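PDB 6DR3: penicillin-binding protein activator LpoA, which regulates peptidoglycan synthesis from the outer membrane, interacting with PBP1a and stimulating its transpeptidase activity in vitro, and is represented here by its amino-terminal domain. Local coordinates for residues Ala16-Tyr21 / Ala43-Lys49; Leu38-Arg42 / Glu71-Leu75; Ala76-Lys80 / Ala89-Leu93. One frame throughout, in Å; residues are numbered along the deposited sequence.

Contact 1. Residues Ala16-Tyr21 / Ala43-Lys49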
ATOM      1  N   ALA A  16      -7.106  12.632  10.644  1.00 26.76           N
ATOM      2  CA  ALA A  16      -7.976  12.721  11.807  1.00 25.24           C
ATOM      3  C   ALA A  16      -8.895  11.506  11.797  1.00 22.88           C
ATOM      4  O   ALA A  16      -8.944  10.752  10.823  1.00 26.08           O
ATOM      5  CB  ALA A  16      -8.786  14.025  11.811  1.00 25.58           C
ATOM      6  N   ASP A  17      -9.629  11.313  12.888  1.00 21.80           N
ATOM      7  CA  ASP A  17     -10.528  10.174  12.982  1.00 24.92           C
ATOM      8  C   ASP A  17     -11.927  10.549  12.491  1.00 26.11           C
ATOM      9  O   ASP A  17     -12.228  11.707  12.200  1.00 23.30           O
ATOM     10  CB  ASP A  17     -10.577   9.640  14.415  1.00 29.28           C
ATOM     11  CG  ASP A  17     -11.072  10.667  15.413  1.00 37.39           C
ATOM     12  OD1 ASP A  17     -11.673  11.679  14.999  1.00 38.51           O
ATOM     13  OD2 ASP A  17     -10.853  10.459  16.625  1.00 46.03           O
ATOM     14  N   SER A  18     -12.793   9.535  12.400  1.00 28.34           N
ATOM     15  CA  SER A  18     -14.124   9.746  11.839  1.00 22.75           C
ATOM     16  C   SER A  18     -14.938  10.718  12.683  1.00 22.84           C
ATOM     17  O   SER A  18     -15.730  11.501  12.148  1.00 21.82           O
ATOM     18  CB  SER A  18     -14.853   8.409  11.711  1.00 23.41           C
ATOM     19  OG  SER A  18     -14.965   7.771  12.971  1.00 25.01           O
ATOM     20  N   ALA A  19     -14.761  10.684  14.006  1.00 23.01           N
ATOM     21  CA  ALA A  19     -15.498  11.600  14.870  1.00 25.74           C
ATOM     22  C   ALA A  19     -15.231  13.050  14.486  1.00 32.37           C
ATOM     23  O   ALA A  19     -16.156  13.869  14.430  1.00 36.60           O
ATOM     24  CB  ALA A  19     -15.129  11.350  16.332  1.00 25.71           C
ATOM     25  N   PHE A  20     -13.968  13.386  14.215  1.00 29.21           N
ATOM     26  CA  PHE A  20     -13.626  14.738  13.786  1.00 26.75           C
ATOM     27  C   PHE A  20     -14.289  15.072  12.455  1.00 26.12           C
ATOM     28  O   PHE A  20     -14.945  16.112  12.317  1.00 28.34           O
ATOM     29  CB  PHE A  20     -12.106  14.871  13.684  1.00 27.58           C
ATOM     30  CG  PHE A  20     -11.640  16.226  13.232  1.00 26.54           C
ATOM     31  CD1 PHE A  20     -11.551  17.278  14.127  1.00 27.93           C
ATOM     32  CD2 PHE A  20     -11.274  16.442  11.915  1.00 25.48           C
ATOM     33  CE1 PHE A  20     -11.115  18.524  13.712  1.00 29.30           C
ATOM     34  CE2 PHE A  20     -10.837  17.683  11.495  1.00 24.35           C
ATOM     35  CZ  PHE A  20     -10.756  18.725  12.395  1.00 25.59           C
ATOM     36  N   TYR A  21     -14.130  14.196  11.460  1.00 22.98           N
ATOM     37  CA  TYR A  21     -14.700  14.454  10.141  1.00 23.75           C
ATOM     38  C   TYR A  21     -16.217  14.582  10.205  1.00 25.88           C
ATOM     39  O   TYR A  21     -16.801  15.451   9.545  1.00 21.93           O
ATOM     40  CB  TYR A  21     -14.305  13.339   9.175  1.00 20.88           C
ATOM     41  CG  TYR A  21     -12.822  13.248   8.888  1.00 18.90           C
ATOM     42  CD1 TYR A  21     -12.033  14.389   8.799  1.00 19.86           C
ATOM     43  CD2 TYR A  21     -12.211  12.017   8.702  1.00 14.81           C
ATOM     44  CE1 TYR A  21     -10.677  14.300   8.531  1.00 21.76           C
ATOM     45  CE2 TYR A  21     -10.859  11.920   8.434  1.00 18.73           C
ATOM     46  CZ  TYR A  21     -10.097  13.061   8.350  1.00 23.57           C
ATOM     47  OH  TYR A  21      -8.749  12.957   8.084  1.00 23.68           O
ATOM     48  N   ALA A  43     -12.335   7.330   6.975  1.00 17.00           N
ATOM     49  CA  ALA A  43     -11.949   7.017   8.347  1.00 17.54           C
ATOM     50  C   ALA A  43     -12.797   5.886   8.919  1.00 17.01           C
ATOM     51  O   ALA A  43     -12.278   5.010   9.621  1.00 17.85           O
ATOM     52  CB  ALA A  43     -12.063   8.266   9.220  1.00 20.78           C
ATOM     53  N   LEU A  44     -14.103   5.890   8.638  1.00 15.33           N
ATOM     54  CA  LEU A  44     -14.966   4.817   9.128  1.00 17.49           C
ATOM     55  C   LEU A  44     -14.479   3.456   8.645  1.00 18.56           C
ATOM     56  O   LEU A  44     -14.449   2.489   9.416  1.00 20.16           O
ATOM     57  CB  LEU A  44     -16.409   5.057   8.688  1.00 20.45           C
ATOM     58  CG  LEU A  44     -17.143   6.221   9.365  1.00 25.70           C
ATOM     59  CD1 LEU A  44     -18.445   6.535   8.638  1.00 24.15           C
ATOM     60  CD2 LEU A  44     -17.417   5.911  10.825  1.00 21.82           C
ATOM     61  N   VAL A  45     -14.096   3.357   7.370  1.00 21.35           N
ATOM     62  CA  VAL A  45     -13.555   2.103   6.851  1.00 24.22           C
ATOM     63  C   VAL A  45     -12.301   1.714   7.622  1.00 20.37           C
ATOM     64  O   VAL A  45     -12.158   0.574   8.081  1.00 23.13           O
ATOM     65  CB  VAL A  45     -13.273   2.223   5.340  1.00 24.75           C
ATOM     66  CG1 VAL A  45     -12.526   0.991   4.821  1.00 29.48           C
ATOM     67  CG2 VAL A  45     -14.569   2.417   4.574  1.00 22.41           C
ATOM     68  N   LYS A  46     -11.373   2.659   7.779  1.00 18.63           N
ATOM     69  CA  LYS A  46     -10.125   2.368   8.477  1.00 22.14           C
ATOM     70  C   LYS A  46     -10.373   1.909   9.906  1.00 20.95           C
ATOM     71  O   LYS A  46      -9.628   1.072  10.428  1.00 23.20           O
ATOM     72  CB  LYS A  46      -9.225   3.606   8.472  1.00 24.42           C
ATOM     73  CG  LYS A  46      -7.802   3.347   8.945  1.00 36.82           C
ATOM     74  CD  LYS A  46      -6.946   4.597   8.822  1.00 52.82           C
ATOM     75  CE  LYS A  46      -5.481   4.300   9.099  1.00 68.56           C
ATOM     76  NZ  LYS A  46      -4.620   5.501   8.914  1.00 78.44           N
ATOM     77  N   GLU A  47     -11.405   2.445  10.555  1.00 22.09           N
ATOM     78  CA  GLU A  47     -11.669   2.138  11.953  1.00 25.46           C
ATOM     79  C   GLU A  47     -12.461   0.851  12.142  1.00 23.05           C
ATOM     80  O   GLU A  47     -12.652   0.423  13.284  1.00 24.16           O
ATOM     81  CB  GLU A  47     -12.411   3.312  12.598  1.00 26.88           C
ATOM     82  CG  GLU A  47     -11.559   4.570  12.696  1.00 29.90           C
ATOM     83  CD  GLU A  47     -12.362   5.819  13.008  1.00 30.91           C
ATOM     84  OE1 GLU A  47     -13.538   5.695  13.413  1.00 31.52           O
ATOM     85  OE2 GLU A  47     -11.810   6.929  12.842  1.00 27.57           O
ATOM     86  N   GLY A  48     -12.915   0.224  11.062  1.00 24.49           N
ATOM     87  CA  GLY A  48     -13.701  -0.989  11.158  1.00 27.21           C
ATOM     88  C   GLY A  48     -15.192  -0.771  11.271  1.00 28.38           C
ATOM     89  O   GLY A  48     -15.920  -1.730  11.555  1.00 28.19           O
ATOM     90  N   LYS A  49     -15.665   0.456  11.062  1.00 25.06           N
ATOM     91  CA  LYS A  49     -17.091   0.774  11.128  1.00 28.26           C
ATOM     92  C   LYS A  49     -17.689   0.658   9.726  1.00 26.09           C
ATOM     93  O   LYS A  49     -18.095   1.635   9.093  1.00 23.34           O
ATOM     94  CB  LYS A  49     -17.294   2.166  11.712  1.00 28.56           C
ATOM     95  CG  LYS A  49     -16.977   2.275  13.196  1.00 31.08           C
ATOM     96  CD  LYS A  49     -16.326   3.607  13.530  1.00 30.07           C
ATOM     97  CE  LYS A  49     -16.710   4.091  14.918  1.00 33.73           C
ATOM     98  NZ  LYS A  49     -16.499   3.058  15.960  1.00 32.12           N
TER

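Contact 2. Residues Leu38-Arg42 / Glu71-Leu75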
ATOM      1  N   LEU A  38     -16.768  12.530   2.427  1.00 16.28           N
ATOM      2  CA  LEU A  38     -15.850  11.566   1.828  1.00 20.34           C
ATOM      3  C   LEU A  38     -14.762  11.163   2.813  1.00 17.79           C
ATOM      4  O   LEU A  38     -14.345  10.000   2.850  1.00 18.57           O
ATOM      5  CB  LEU A  38     -15.231  12.151   0.561  1.00 20.83           C
ATOM      6  CG  LEU A  38     -16.159  12.287  -0.647  1.00 21.63           C
ATOM      7  CD1 LEU A  38     -15.526  13.184  -1.695  1.00 24.81           C
ATOM      8  CD2 LEU A  38     -16.479  10.919  -1.236  1.00 20.21           C
ATOM      9  N   LEU A  39     -14.286  12.114   3.619  1.00 19.84           N
ATOM     10  CA  LEU A  39     -13.247  11.805   4.595  1.00 22.20           C
ATOM     11  C   LEU A  39     -13.794  10.942   5.726  1.00 21.19           C
ATOM     12  O   LEU A  39     -13.115  10.019   6.194  1.00 19.09           O
ATOM     13  CB  LEU A  39     -12.646  13.099   5.139  1.00 20.06           C
ATOM     14  CG  LEU A  39     -11.657  13.782   4.191  1.00 20.42           C
ATOM     15  CD1 LEU A  39     -11.522  15.265   4.507  1.00 23.93           C
ATOM     16  CD2 LEU A  39     -10.305  13.093   4.279  1.00 21.08           C
ATOM     17  N   ALA A  40     -15.019  11.223   6.175  1.00 17.45           N
ATOM     18  CA  ALA A  40     -15.643  10.385   7.193  1.00 18.38           C
ATOM     19  C   ALA A  40     -15.744   8.940   6.723  1.00 16.59           C
ATOM     20  O   ALA A  40     -15.453   8.011   7.483  1.00 17.33           O
ATOM     21  CB  ALA A  40     -17.028  10.929   7.545  1.00 22.53           C
ATOM     22  N   ILE A  41     -16.154   8.734   5.470  1.00 19.01           N
ATOM     23  CA  ILE A  41     -16.215   7.384   4.913  1.00 19.58           C
ATOM     24  C   ILE A  41     -14.843   6.726   4.981  1.00 15.71           C
ATOM     25  O   ILE A  41     -14.704   5.574   5.408  1.00 17.72           O
ATOM     26  CB  ILE A  41     -16.748   7.428   3.469  1.00 16.57           C
ATOM     27  CG1 ILE A  41     -18.161   8.012   3.438  1.00 14.45           C
ATOM     28  CG2 ILE A  41     -16.744   6.033   2.842  1.00 21.30           C
ATOM     29  CD1 ILE A  41     -18.604   8.462   2.063  1.00 18.05           C
ATOM     30  N   ARG A  42     -13.806   7.453   4.556  1.00 21.41           N
ATOM     31  CA  ARG A  42     -12.452   6.910   4.574  1.00 17.68           C
ATOM     32  C   ARG A  42     -12.046   6.490   5.980  1.00 17.75           C
ATOM     33  O   ARG A  42     -11.478   5.407   6.175  1.00 19.80           O
ATOM     34  CB  ARG A  42     -11.472   7.947   4.020  1.00 15.37           C
ATOM     35  CG  ARG A  42     -10.076   7.411   3.736  1.00 20.27           C
ATOM     36  CD  ARG A  42      -9.059   8.538   3.587  1.00 23.82           C
ATOM     37  NE  ARG A  42      -9.420   9.485   2.532  1.00 26.66           N
ATOM     38  CZ  ARG A  42      -8.633  10.470   2.105  1.00 28.88           C
ATOM     39  NH1 ARG A  42      -7.430  10.647   2.641  1.00 26.03           N
ATOM     40  NH2 ARG A  42      -9.044  11.278   1.138  1.00 26.90           N
ATOM     41  N   GLU A  71     -12.445  10.071  -5.834  1.00 19.66           N
ATOM     42  CA  GLU A  71     -12.322   9.601  -4.458  1.00 21.66           C
ATOM     43  C   GLU A  71     -13.429   8.610  -4.118  1.00 24.31           C
ATOM     44  O   GLU A  71     -13.196   7.632  -3.400  1.00 23.53           O
ATOM     45  CB  GLU A  71     -12.343  10.788  -3.494  1.00 19.77           C
ATOM     46  CG  GLU A  71     -12.314  10.408  -2.022  1.00 27.31           C
ATOM     47  CD  GLU A  71     -11.053   9.656  -1.634  1.00 31.30           C
ATOM     48  OE1 GLU A  71     -10.018   9.835  -2.309  1.00 28.98           O
ATOM     49  OE2 GLU A  71     -11.102   8.888  -0.651  1.00 31.35           O
ATOM     50  N   LYS A  72     -14.641   8.841  -4.629  1.00 24.26           N
ATOM     51  CA  LYS A  72     -15.740   7.919  -4.363  1.00 19.37           C
ATOM     52  C   LYS A  72     -15.424   6.528  -4.898  1.00 22.72           C
ATOM     53  O   LYS A  72     -15.641   5.522  -4.211  1.00 23.99           O
ATOM     54  CB  LYS A  72     -17.040   8.443  -4.976  1.00 23.08           C
ATOM     55  CG  LYS A  72     -18.238   7.527  -4.728  1.00 24.52           C
ATOM     56  CD  LYS A  72     -19.497   7.998  -5.438  1.00 29.68           C
ATOM     57  CE  LYS A  72     -20.626   6.992  -5.247  1.00 32.27           C
ATOM     58  NZ  LYS A  72     -21.854   7.354  -6.005  1.00 36.87           N
ATOM     59  N   THR A  73     -14.911   6.449  -6.128  1.00 21.83           N
ATOM     60  CA  THR A  73     -14.606   5.148  -6.713  1.00 21.61           C
ATOM     61  C   THR A  73     -13.561   4.411  -5.885  1.00 21.63           C
ATOM     62  O   THR A  73     -13.623   3.185  -5.739  1.00 21.71           O
ATOM     63  CB  THR A  73     -14.123   5.307  -8.156  1.00 29.42           C
ATOM     64  OG1 THR A  73     -12.923   6.090  -8.180  1.00 41.36           O
ATOM     65  CG2 THR A  73     -15.191   5.979  -9.015  1.00 26.54           C
ATOM     66  N   LEU A  74     -12.593   5.142  -5.330  1.00 20.22           N
ATOM     67  CA  LEU A  74     -11.574   4.504  -4.504  1.00 27.73           C
ATOM     68  C   LEU A  74     -12.164   4.023  -3.184  1.00 23.98           C
ATOM     69  O   LEU A  74     -11.841   2.925  -2.716  1.00 21.54           O
ATOM     70  CB  LEU A  74     -10.416   5.471  -4.266  1.00 32.70           C
ATOM     71  CG  LEU A  74      -9.210   4.935  -3.489  1.00 43.22           C
ATOM     72  CD1 LEU A  74      -8.682   3.636  -4.088  1.00 43.91           C
ATOM     73  CD2 LEU A  74      -8.114   5.986  -3.453  1.00 44.50           C
ATOM     74  N   LEU A  75     -13.038   4.826  -2.571  1.00 16.44           N
ATOM     75  CA  LEU A  75     -13.721   4.386  -1.360  1.00 18.74           C
ATOM     76  C   LEU A  75     -14.567   3.149  -1.620  1.00 19.62           C
ATOM     77  O   LEU A  75     -14.728   2.308  -0.728  1.00 19.09           O
ATOM     78  CB  LEU A  75     -14.593   5.514  -0.806  1.00 14.61           C
ATOM     79  CG  LEU A  75     -13.866   6.764  -0.307  1.00 20.56           C
ATOM     80  CD1 LEU A  75     -14.865   7.881  -0.052  1.00 22.77           C
ATOM     81  CD2 LEU A  75     -13.068   6.470   0.955  1.00 20.93           C
TER
HETATM   82  O   HOH W   1     -11.940  10.176   1.439  1.00 20.32           O

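Contact 3. Residues Ala76-Lys80 / Ala89-Leu93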
ATOM      1  N   ALA A  76     -15.118   3.020  -2.829  1.00 20.49           N
ATOM      2  CA  ALA A  76     -15.908   1.838  -3.159  1.00 23.36           C
ATOM      3  C   ALA A  76     -15.069   0.572  -3.058  1.00 20.73           C
ATOM      4  O   ALA A  76     -15.558  -0.471  -2.605  1.00 21.12           O
ATOM      5  CB  ALA A  76     -16.499   1.977  -4.562  1.00 23.25           C
ATOM      6  N   VAL A  77     -13.805   0.637  -3.484  1.00 23.10           N
ATOM      7  CA  VAL A  77     -12.922  -0.522  -3.387  1.00 26.18           C
ATOM      8  C   VAL A  77     -12.647  -0.857  -1.926  1.00 20.79           C
ATOM      9  O   VAL A  77     -12.740  -2.017  -1.508  1.00 19.89           O
ATOM     10  CB  VAL A  77     -11.613  -0.267  -4.157  1.00 29.76           C
ATOM     11  CG1 VAL A  77     -10.645  -1.435  -3.980  1.00 29.77           C
ATOM     12  CG2 VAL A  77     -11.901  -0.027  -5.633  1.00 31.82           C
ATOM     13  N   GLU A  78     -12.290   0.155  -1.133  1.00 16.76           N
ATOM     14  CA  GLU A  78     -11.963  -0.080   0.268  1.00 23.01           C
ATOM     15  C   GLU A  78     -13.153  -0.662   1.018  1.00 23.38           C
ATOM     16  O   GLU A  78     -12.987  -1.514   1.898  1.00 22.41           O
ATOM     17  CB  GLU A  78     -11.493   1.224   0.915  1.00 23.60           C
ATOM     18  CG  GLU A  78     -10.255   1.814   0.251  1.00 29.73           C
ATOM     19  CD  GLU A  78      -9.798   3.115   0.892  1.00 33.34           C
ATOM     20  OE1 GLU A  78     -10.658   3.879   1.375  1.00 35.12           O
ATOM     21  OE2 GLU A  78      -8.574   3.373   0.915  1.00 30.29           O
ATOM     22  N   ILE A  79     -14.367  -0.221   0.679  1.00 25.11           N
ATOM     23  CA  ILE A  79     -15.562  -0.757   1.326  1.00 24.98           C
ATOM     24  C   ILE A  79     -15.736  -2.232   0.981  1.00 26.84           C
ATOM     25  O   ILE A  79     -15.979  -3.067   1.859  1.00 22.88           O
ATOM     26  CB  ILE A  79     -16.799   0.076   0.935  1.00 21.96           C
ATOM     27  CG1 ILE A  79     -16.737   1.442   1.623  1.00 24.98           C
ATOM     28  CG2 ILE A  79     -18.099  -0.652   1.305  1.00 21.18           C
ATOM     29  CD1 ILE A  79     -17.805   2.427   1.170  1.00 31.74           C
ATOM     30  N   LYS A  80     -15.605  -2.580  -0.301  1.00 27.13           N
ATOM     31  CA  LYS A  80     -15.793  -3.972  -0.702  1.00 32.59           C
ATOM     32  C   LYS A  80     -14.741  -4.876  -0.072  1.00 32.34           C
ATOM     33  O   LYS A  80     -15.032  -6.024   0.283  1.00 29.21           O
ATOM     34  CB  LYS A  80     -15.769  -4.090  -2.224  1.00 34.25           C
ATOM     35  CG  LYS A  80     -17.034  -3.562  -2.877  1.00 44.52           C
ATOM     36  CD  LYS A  80     -17.151  -3.979  -4.329  1.00 55.07           C
ATOM     37  CE  LYS A  80     -18.433  -3.441  -4.946  1.00 61.74           C
ATOM     38  NZ  LYS A  80     -19.647  -3.947  -4.244  1.00 66.87           N
ATOM     39  N   ALA A  89     -14.024  -6.242  -5.303  1.00 35.92           N
ATOM     40  CA  ALA A  89     -12.929  -5.282  -5.204  1.00 34.79           C
ATOM     41  C   ALA A  89     -12.001  -5.386  -6.408  1.00 34.53           C
ATOM     42  O   ALA A  89     -11.642  -4.373  -7.018  1.00 33.38           O
ATOM     43  CB  ALA A  89     -12.155  -5.506  -3.905  1.00 32.77           C
ATOM     44  N   GLN A  90     -11.603  -6.610  -6.767  1.00 38.92           N
ATOM     45  CA  GLN A  90     -10.762  -6.805  -7.943  1.00 44.62           C
ATOM     46  C   GLN A  90     -11.419  -6.228  -9.191  1.00 39.04           C
ATOM     47  O   GLN A  90     -10.753  -5.594 -10.017  1.00 39.24           O
ATOM     48  CB  GLN A  90     -10.470  -8.293  -8.138  1.00 58.00           C
ATOM     49  CG  GLN A  90      -9.628  -8.924  -7.037  1.00 67.42           C
ATOM     50  CD  GLN A  90      -8.155  -8.577  -7.152  1.00 71.80           C
ATOM     51  OE1 GLN A  90      -7.790  -7.511  -7.647  1.00 68.51           O
ATOM     52  NE2 GLN A  90      -7.299  -9.485  -6.698  1.00 76.83           N
ATOM     53  N   ASN A  91     -12.728  -6.440  -9.346  1.00 35.15           N
ATOM     54  CA  ASN A  91     -13.426  -5.933 -10.524  1.00 44.78           C
ATOM     55  C   ASN A  91     -13.365  -4.412 -10.590  1.00 41.74           C
ATOM     56  O   ASN A  91     -13.159  -3.838 -11.665  1.00 41.63           O
ATOM     57  CB  ASN A  91     -14.879  -6.408 -10.519  1.00 62.15           C
ATOM     58  CG  ASN A  91     -15.002  -7.912 -10.656  1.00 83.52           C
ATOM     59  OD1 ASN A  91     -14.125  -8.572 -11.214  1.00 89.98           O
ATOM     60  ND2 ASN A  91     -16.100  -8.464 -10.149  1.00 91.32           N
ATOM     61  N   LEU A  92     -13.549  -3.740  -9.450  1.00 42.44           N
ATOM     62  CA  LEU A  92     -13.493  -2.281  -9.438  1.00 39.79           C
ATOM     63  C   LEU A  92     -12.070  -1.783  -9.651  1.00 37.38           C
ATOM     64  O   LEU A  92     -11.849  -0.821 -10.396  1.00 41.22           O
ATOM     65  CB  LEU A  92     -14.057  -1.745  -8.122  1.00 37.80           C
ATOM     66  CG  LEU A  92     -15.534  -2.029  -7.839  1.00 40.64           C
ATOM     67  CD1 LEU A  92     -15.933  -1.454  -6.489  1.00 39.29           C
ATOM     68  CD2 LEU A  92     -16.432  -1.471  -8.936  1.00 44.44           C
ATOM     69  N   LEU A  93     -11.091  -2.423  -9.005  1.00 34.08           N
ATOM     70  CA  LEU A  93      -9.699  -2.018  -9.177  1.00 33.30           C
ATOM     71  C   LEU A  93      -9.280  -2.077 -10.640  1.00 37.03           C
ATOM     72  O   LEU A  93      -8.549  -1.202 -11.120  1.00 40.52           O
ATOM     73  CB  LEU A  93      -8.787  -2.903  -8.326  1.00 33.96           C
ATOM     74  CG  LEU A  93      -8.680  -2.546  -6.842  1.00 34.36           C
ATOM     75  CD1 LEU A  93      -8.039  -3.683  -6.059  1.00 31.61           C
ATOM     76  CD2 LEU A  93      -7.882  -1.264  -6.658  1.00 32.01           C
TER

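Contact 1. Residues Ala16-Tyr21 / Ala43-Lys49
S18 meets A43, L44 and E47 through its side chain and its backbone N. Its CB lies 3.7 Å from A43 CB. On another side the same S18 CB touches L44 CD2, also at 3.7 Å. One bond further out, S18 OG donates to E47 OE1 at 2.6 Å. The torsion that sends it there is chi1 59°, which sets OG between the backbone N and the carbonyl carbon. The backbone joins in: S18 N donates to E47 OE2 at 2.8 Å, a fairly straight bond of 164°. Both carboxylate oxygens are met on their syn sides, a little out of plane. One carboxylate is therefore gripped at two points by a single serine, which limits its rotation.

The contact joins the start of helix 18-25 to the end of helix 30-47, within a domain built of TPR-like helical motifs. S18 is the first residue of its helix, so the negative E47 faces a helix N terminus. That end would probably favour its charge. D17 is the N-cap and closes the turn through its own carboxylate, with F20 N donating to D17 OD1 at 3.0 Å. The two acids come near each other, but only D17 CB, not its charged end, approaches E47. Past E47 the helix ends in a Schellman motif, with G48 at positive phi and K49 N bonded back to L44 O.

A43 CB packs against S18 N and lies at the edge of the Y21 ring, 3.8 Å from Y21 CD2. At the far end of that ring, Y21 OH accepts a hydrogen bond from A16 N. L44 also packs on Q52, A53 and L56 of helix 50-58.

Contact 2. Residues Leu38-Arg42 / Glu71-Leu75
L38, I41 and R42 of helix 30-47 meet E71 and L75 of helix 66-82 across two nearly parallel helices of the TPR-like domain. The short axes approach to 10.6 Å and run 19° apart. L75 reaches between them with its two methyls. L75 CD1 lies 3.6 Å from L38 CD2, and it also rests against L38 O and I41 CG2. L75 CD2 turns to R42 and packs 3.8 Å from R42 CB. The two branches are thus spread along the partner helix. The leucine crosses L38, I41 and R42 at about right angles.

Helix 50-58 lies between these two helices in sequence, and its L56 touches I41 while its F57 touches K72. The nearly parallel course of helices 30-47 and 66-82, with one helix between them in the chain, is consistent with the TPR-like motifs of this domain.

A polar group lies beside the leucines. The R42 chain bends at chi3 (-57°), which turns the guanidinium toward E71. R42 NE donates to a water O at 2.8 Å that sits at the guanidinium edge, in plane. The same water donates to E71 OE2 at 2.6 Å and, weakly, to L38 O. The direct ion pair is long, with R42 NH2 3.6 Å from E71 OE2. The water is the tighter link. The guanidinium and carboxylate planes are 40° apart, and the two side chains cross steeply. One face of the guanidinium is covered by L39 CD2, 3.8 Å above its centre. E71 has its main polar partners on helix 103-117: OE2 makes a salt bridge with R108, and OE1 accepts from Q105. R42 NH2 likewise has a stronger partner in the backbone oxygen of M10.

Contact 3. Residues Ala76-Lys80 / Ala89-Leu93
V77 and L92 pack side by side between two antiparallel helices, a helical hairpin of the TPR-like domain. Helix 66-82 and helix 86-93 are consecutive. Their short axes approach to 9.0 Å at 165°. Each of the two residues is a bump on its own helix.

V77 fills a hollow formed by A89, L92 and L93. With CG1 anti to the backbone N (chi1 176°), V77 CG1 goes to L93, 3.6 Å from L93 CG, and V77 CG2 goes to L92, 3.7 Å from L92 CB. V77 CG1 stands 4.3 Å from the methyl A89 CB. V77 CG1 also meets both methyls of L93, and the two side chains cross at about a right angle.

L92 fills the reverse hollow, past V77 and between A76 and K80. V77 and L92 point in opposite directions as they slide by. V77 and L93 also touch A112 of helix 103-117.

The aliphatic part of K80 forms one wall of the L92 hollow. L92 CD1 ends 4.0 Å from A76 CB and 3.5 Å from both K80 CD and K80 CE.

How the contacts relate
From the N terminus, contact 1 comes first. It ties the start of helix 18-25 to the end of helix 30-47, with 21 mostly helical residues between. Contact 2 starts before that loop closes, since 38-42 precedes 43-49, so the two cross. It reaches past helix 50-58 to helix 66-82. Contact 3 follows in series and closes the shortest loop, eight residues, joining helix 66-82 to helix 86-93. Helix 30-47 serves contacts 1 and 2; helix 66-82 serves contacts 2 and 3. The sites also touch directly: Y21 packs on L39 and A40, V45 on I79, and I41 on I79. Together they link four helices.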